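PDB 3N29: carboxynorspermidine decarboxylase from Campylobacter jejuni subsp. jejuni 81116, which probably decarboxylates carboxynorspermidine to the polyamine norspermidine, using pyridoxal-5'-phosphate as its cofactor. Local coordinates for residues K53-C58 with G89-G94; G78-G83 with A103-E108. One frame throughout, in Å; residues are numbered along the deposited sequence.

Interaction 1: residues K53-C58 with G89-G94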
loop_
_atom_site.group_PDB
_atom_site.type_symbol
_atom_site.label_atom_id
_atom_site.label_comp_id
_atom_site.label_asym_id
_atom_site.label_seq_id
_atom_site.Cartn_x
_atom_site.Cartn_y
_atom_site.Cartn_z
ATOM N N LYS A 53 -12.279 -19.085 -15.190
ATOM C CA LYS A 53 -12.908 -17.764 -15.132
ATOM C C LYS A 53 -12.150 -16.752 -15.926
ATOM O O LYS A 53 -12.753 -15.902 -16.628
ATOM C CB LYS A 53 -12.975 -17.286 -13.677
ATOM C CG LYS A 53 -13.747 -18.281 -12.763
ATOM C CD LYS A 53 -15.215 -18.005 -12.694
ATOM C CE LYS A 53 -15.912 -18.892 -11.565
ATOM N NZ LYS A 53 -15.277 -18.678 -10.207
ATOM N N LEU A 54 -10.817 -16.801 -15.854
ATOM C CA LEU A 54 -10.000 -15.899 -16.626
ATOM C C LEU A 54 -10.269 -16.125 -18.127
ATOM O O LEU A 54 -10.431 -15.162 -18.927
ATOM C CB LEU A 54 -8.528 -16.143 -16.397
ATOM C CG LEU A 54 -7.478 -15.347 -17.183
ATOM C CD1 LEU A 54 -7.743 -13.816 -16.993
ATOM C CD2 LEU A 54 -6.031 -15.655 -16.898
ATOM N N ARG A 55 -10.284 -17.392 -18.492
ATOM C CA ARG A 55 -10.523 -17.700 -19.928
ATOM C C ARG A 55 -11.880 -17.227 -20.442
ATOM O O ARG A 55 -11.931 -16.789 -21.586
ATOM C CB ARG A 55 -10.275 -19.190 -20.247
ATOM C CG ARG A 55 -8.840 -19.592 -20.307
ATOM C CD ARG A 55 -8.650 -21.100 -20.664
ATOM N NE ARG A 55 -7.269 -21.491 -20.696
ATOM C CZ ARG A 55 -6.478 -21.266 -21.738
ATOM N NH1 ARG A 55 -6.956 -20.643 -22.820
ATOM N NH2 ARG A 55 -5.237 -21.676 -21.711
ATOM N N LYS A 56 -12.925 -17.327 -19.639
ATOM C CA LYS A 56 -14.255 -16.809 -19.953
ATOM C C LYS A 56 -14.225 -15.307 -20.194
ATOM O O LYS A 56 -14.808 -14.804 -21.146
ATOM C CB LYS A 56 -15.277 -17.142 -18.845
ATOM C CG LYS A 56 -15.811 -18.593 -19.013
ATOM C CD LYS A 56 -16.870 -19.029 -18.000
ATOM C CE LYS A 56 -18.054 -19.790 -18.689
ATOM N NZ LYS A 56 -17.663 -20.770 -19.796
ATOM N N ASN A 57 -13.574 -14.552 -19.295
ATOM C CA ASN A 57 -13.379 -13.123 -19.558
ATOM C C ASN A 57 -12.610 -12.804 -20.848
ATOM O O ASN A 57 -12.994 -11.932 -21.599
ATOM C CB ASN A 57 -12.603 -12.426 -18.378
ATOM C CG ASN A 57 -13.396 -12.380 -17.074
ATOM O OD1 ASN A 57 -14.512 -12.806 -17.003
ATOM N ND2 ASN A 57 -12.774 -11.844 -16.025
ATOM N N CYS A 58 -11.526 -13.495 -21.089
ATOM C CA CYS A 58 -10.740 -13.285 -22.244
ATOM C C CYS A 58 -11.445 -13.684 -23.542
ATOM O O CYS A 58 -11.278 -12.965 -24.547
ATOM C CB CYS A 58 -9.423 -13.984 -22.134
ATOM S SG CYS A 58 -8.303 -13.177 -20.840
ATOM N N GLY A 89 -2.349 -13.867 -23.310
ATOM C CA GLY A 89 -1.850 -13.654 -24.710
ATOM C C GLY A 89 -2.438 -14.507 -25.832
ATOM O O GLY A 89 -2.211 -14.252 -27.022
ATOM N N GLU A 90 -3.170 -15.530 -25.458
ATOM C CA GLU A 90 -3.868 -16.383 -26.422
ATOM C C GLU A 90 -5.006 -15.610 -26.984
ATOM O O GLU A 90 -5.481 -15.872 -28.110
ATOM C CB GLU A 90 -4.439 -17.621 -25.716
ATOM C CG GLU A 90 -3.407 -18.603 -25.292
ATOM C CD GLU A 90 -4.021 -19.853 -24.728
ATOM O OE1 GLU A 90 -5.146 -20.253 -25.176
ATOM O OE2 GLU A 90 -3.410 -20.441 -23.832
ATOM N N TYR A 91 -5.464 -14.651 -26.197
ATOM C CA TYR A 91 -6.635 -13.919 -26.550
ATOM C C TYR A 91 -6.436 -12.458 -26.917
ATOM O O TYR A 91 -7.074 -12.004 -27.811
ATOM C CB TYR A 91 -7.633 -14.007 -25.418
ATOM C CG TYR A 91 -8.039 -15.354 -24.954
ATOM C CD1 TYR A 91 -9.182 -15.975 -25.453
ATOM C CD2 TYR A 91 -7.343 -16.003 -23.940
ATOM C CE1 TYR A 91 -9.565 -17.223 -25.011
ATOM C CE2 TYR A 91 -7.709 -17.242 -23.506
ATOM C CZ TYR A 91 -8.816 -17.845 -24.014
ATOM O OH TYR A 91 -9.205 -19.073 -23.578
ATOM N N LEU A 92 -5.571 -11.731 -26.228
ATOM C CA LEU A 92 -5.435 -10.282 -26.391
ATOM C C LEU A 92 -4.195 -9.990 -27.251
ATOM O O LEU A 92 -3.399 -10.865 -27.502
ATOM C CB LEU A 92 -5.319 -9.634 -24.992
ATOM C CG LEU A 92 -6.435 -9.877 -24.025
ATOM C CD1 LEU A 92 -6.251 -8.864 -22.787
ATOM C CD2 LEU A 92 -7.753 -9.697 -24.709
ATOM N N LYS A 93 -4.043 -8.769 -27.708
ATOM C CA LYS A 93 -2.948 -8.447 -28.601
ATOM C C LYS A 93 -1.697 -7.994 -27.935
ATOM O O LYS A 93 -0.671 -7.808 -28.602
ATOM C CB LYS A 93 -3.389 -7.301 -29.475
ATOM C CG LYS A 93 -4.598 -7.651 -30.330
ATOM C CD LYS A 93 -4.228 -8.722 -31.330
ATOM C CE LYS A 93 -5.366 -8.994 -32.289
ATOM N NZ LYS A 93 -5.007 -10.137 -33.249
ATOM N N GLY A 94 -1.776 -7.624 -26.664
ATOM C CA GLY A 94 -0.561 -7.156 -26.052
ATOM C C GLY A 94 -0.924 -6.496 -24.733
ATOM O O GLY A 94 -1.985 -6.831 -24.186
#
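Arg55 reaches from helix 51-68 to the end of helix 85-91 and turns the NH1/NH2 end of its guanidinium to Glu90 and Tyr91. The grip on Glu90 is end-on: NH1 of Arg55 gives a nearly straight bond to OE1 of Glu90 (3.0 Å, 177° at the hydrogen), and NH2 of Arg55 completes the salt bridge to OE2 of Glu90 at 3.1 Å. Both oxygens lie close to the guanidinium plane, yet the carboxylate is turned 52° from it; NH1 therefore approaches OE1 from above the carboxylate, whereas NH2 meets OE2 on the syn side, though still tilted from the plane. NH1 of Arg55 also donates to OH of Tyr91 (2.8 Å), a more bent bond, so this one nitrogen serves two acceptors. NE of Arg55 forms a salt bridge with Glu51, one turn earlier in the helix; the two carboxylates probably balance the arginine's charge and fix the rotation of its guanidinium. Its chain is extended from CG to NE (chi2 and chi3 both near 180°) and crosses the phenol at about a right angle, CG of Arg55 lying 3.3 Å from OH of Tyr91. Deeper in, Cys58 lays CB over one face of the Tyr91 ring in a CH-pi contact, 3.6 Å from the centroid, while its SG stands obliquely to the ring. Leu92, the next residue after Tyr91, packs on Leu61 of helix 51-68 and on Val72 and Leu74 of strand 71-75. Such side-by-side packing of peripheral helices, apolar beneath and ion-paired toward solvent, belongs to the outer layer of the beta/alpha-barrel.

Interaction 2: residues G78-G83 with A103-E108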
loop_
_atom_site.group_PDB
_atom_site.type_symbol
_atom_site.label_atom_id
_atom_site.label_comp_id
_atom_site.label_asym_id
_atom_site.label_seq_id
_atom_site.Cartn_x
_atom_site.Cartn_y
_atom_site.Cartn_z
ATOM N N GLY A 78 -3.740 -2.876 -13.293
ATOM C CA GLY A 78 -4.645 -3.578 -12.401
ATOM C C GLY A 78 -4.454 -5.098 -12.316
ATOM O O GLY A 78 -4.850 -5.713 -11.326
ATOM N N PHE A 79 -3.928 -5.704 -13.354
ATOM C CA PHE A 79 -3.854 -7.153 -13.427
ATOM C C PHE A 79 -2.564 -7.532 -14.127
ATOM O O PHE A 79 -2.397 -7.187 -15.294
ATOM C CB PHE A 79 -5.053 -7.717 -14.196
ATOM C CG PHE A 79 -5.098 -9.205 -14.306
ATOM C CD1 PHE A 79 -5.666 -9.975 -13.318
ATOM C CD2 PHE A 79 -4.560 -9.865 -15.408
ATOM C CE1 PHE A 79 -5.743 -11.360 -13.456
ATOM C CE2 PHE A 79 -4.594 -11.281 -15.513
ATOM C CZ PHE A 79 -5.195 -12.008 -14.534
ATOM N N ALA A 80 -1.650 -8.176 -13.380
ATOM C CA ALA A 80 -0.357 -8.499 -13.932
ATOM C C ALA A 80 0.039 -9.896 -13.498
ATOM O O ALA A 80 1.205 -10.142 -13.216
ATOM C CB ALA A 80 0.660 -7.453 -13.479
ATOM N N PHE A 81 -0.921 -10.807 -13.373
ATOM C CA PHE A 81 -0.649 -12.120 -12.703
ATOM C C PHE A 81 0.312 -12.935 -13.573
ATOM O O PHE A 81 -0.058 -13.385 -14.637
ATOM C CB PHE A 81 -1.959 -12.850 -12.521
ATOM C CG PHE A 81 -1.922 -13.982 -11.519
ATOM C CD1 PHE A 81 -2.280 -13.779 -10.212
ATOM C CD2 PHE A 81 -1.568 -15.264 -11.912
ATOM C CE1 PHE A 81 -2.275 -14.848 -9.292
ATOM C CE2 PHE A 81 -1.571 -16.293 -11.016
ATOM C CZ PHE A 81 -1.923 -16.063 -9.694
ATOM N N SER A 82 1.547 -13.120 -13.103
ATOM C CA SER A 82 2.631 -13.550 -13.980
ATOM C C SER A 82 2.271 -14.922 -14.549
ATOM O O SER A 82 2.448 -15.189 -15.745
ATOM C CB SER A 82 3.923 -13.583 -13.175
ATOM O OG SER A 82 3.791 -14.519 -12.138
ATOM N N GLY A 83 1.664 -15.758 -13.713
ATOM C CA GLY A 83 1.259 -17.090 -14.120
ATOM C C GLY A 83 0.179 -17.189 -15.145
ATOM O O GLY A 83 -0.118 -18.280 -15.634
ATOM N N ALA A 103 6.742 -2.317 -19.052
ATOM C CA ALA A 103 7.150 -2.695 -20.437
ATOM C C ALA A 103 8.044 -3.919 -20.378
ATOM O O ALA A 103 7.862 -4.879 -21.157
ATOM C CB ALA A 103 7.825 -1.532 -21.142
ATOM N N LYS A 104 9.038 -3.910 -19.498
ATOM C CA LYS A 104 9.889 -5.141 -19.327
ATOM C C LYS A 104 9.107 -6.371 -18.918
ATOM O O LYS A 104 9.414 -7.467 -19.381
ATOM C CB LYS A 104 11.025 -4.925 -18.324
ATOM C CG LYS A 104 12.108 -3.946 -18.851
ATOM C CD LYS A 104 13.013 -3.418 -17.765
ATOM C CE LYS A 104 13.825 -4.483 -17.106
ATOM N NZ LYS A 104 14.851 -4.907 -17.994
ATOM N N PHE A 105 8.113 -6.222 -18.048
ATOM C CA PHE A 105 7.244 -7.340 -17.619
ATOM C C PHE A 105 6.415 -7.892 -18.806
ATOM O O PHE A 105 6.346 -9.120 -19.059
ATOM C CB PHE A 105 6.317 -6.816 -16.521
ATOM C CG PHE A 105 5.528 -7.841 -15.850
ATOM C CD1 PHE A 105 6.036 -8.510 -14.772
ATOM C CD2 PHE A 105 4.261 -8.159 -16.320
ATOM C CE1 PHE A 105 5.262 -9.470 -14.105
ATOM C CE2 PHE A 105 3.484 -9.142 -15.723
ATOM C CZ PHE A 105 4.004 -9.810 -14.578
ATOM N N ALA A 106 5.805 -6.979 -19.548
ATOM C CA ALA A 106 5.118 -7.302 -20.797
ATOM C C ALA A 106 6.024 -8.059 -21.758
ATOM O O ALA A 106 5.659 -9.152 -22.246
ATOM C CB ALA A 106 4.612 -5.976 -21.467
ATOM N N LYS A 107 7.245 -7.559 -21.961
ATOM C CA LYS A 107 8.222 -8.253 -22.803
ATOM C C LYS A 107 8.533 -9.662 -22.283
ATOM O O LYS A 107 8.545 -10.635 -23.058
ATOM C CB LYS A 107 9.507 -7.421 -22.945
ATOM C CG LYS A 107 10.641 -8.054 -23.714
ATOM C CD LYS A 107 10.236 -8.282 -25.210
ATOM C CE LYS A 107 11.381 -8.979 -25.996
ATOM N NZ LYS A 107 11.026 -9.259 -27.389
ATOM N N GLU A 108 8.822 -9.765 -21.008
ATOM C CA GLU A 108 9.205 -11.041 -20.492
ATOM C C GLU A 108 8.119 -12.089 -20.450
ATOM O O GLU A 108 8.323 -13.173 -20.897
ATOM C CB GLU A 108 9.797 -10.879 -19.093
ATOM C CG GLU A 108 9.873 -12.129 -18.317
ATOM C CD GLU A 108 10.765 -12.058 -17.104
ATOM O OE1 GLU A 108 11.023 -10.989 -16.611
ATOM O OE2 GLU A 108 11.208 -13.097 -16.636
#
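Phe105 points from helix 100-109 of the beta/alpha-barrel into the loop that joins barrel strand 71-75 to helix 85-91, and its outer rim does all the touching. CZ of Phe105 closely approaches the carbonyl O of Ala80, which stands obliquely to the ring, an aromatic C-H set against a backbone oxygen. CE2 of Phe105 packs on CB of Ala80 at 4.0 Å. On the other loop residue that touches the ring, CB of Ser82 lies 4.0 Å from CZ of Phe105, so the serine offers its methylene rather than its hydroxyl. The phenylalanine extends off its helix with CG anti to the backbone N (chi1 -171°), and its side chain spans the 8.5 Å between CA of Phe105 and CA of Ala80. Around this first shell, Met85 and Tyr109 of the same chain also meet the phenylalanine, and Ser82 packs on Ile406 and Arg407. The second subunit closes in as well: its Tyr414 sets its ring edge-to-face with Phe105 and packs on Ala80, placing the contact at the dimer interface. Segment 78-83 follows directly after Lys77, which lines the cofactor pocket, and Gly78 is tied by a backbone bond to Tyr378, a residue of both ligand pockets. The tightest point between loop and helix remains the 3.1 Å from CZ of Phe105 to O of Ala80.

Overall arrangement
Both contacts lie in the layer of helices and loops around the first strands of the barrel, and their segments alternate along the chain. Interaction 1 joins helix 51-68 to the end of helix 85-91, while interaction 2 joins the loop leading into helix 85-91 to the next helix, 100-109; the two touch where CD1 of Leu54 packs on CZ of Phe79, at 4.0 Å. Their chemistry follows their place. Interaction 1 is partly buried, lies within one subunit and relies on charge and hydrogen bonds at its outer side. Interaction 2 is fully buried, apolar apart from a backbone carbonyl, and shared with the second subunit.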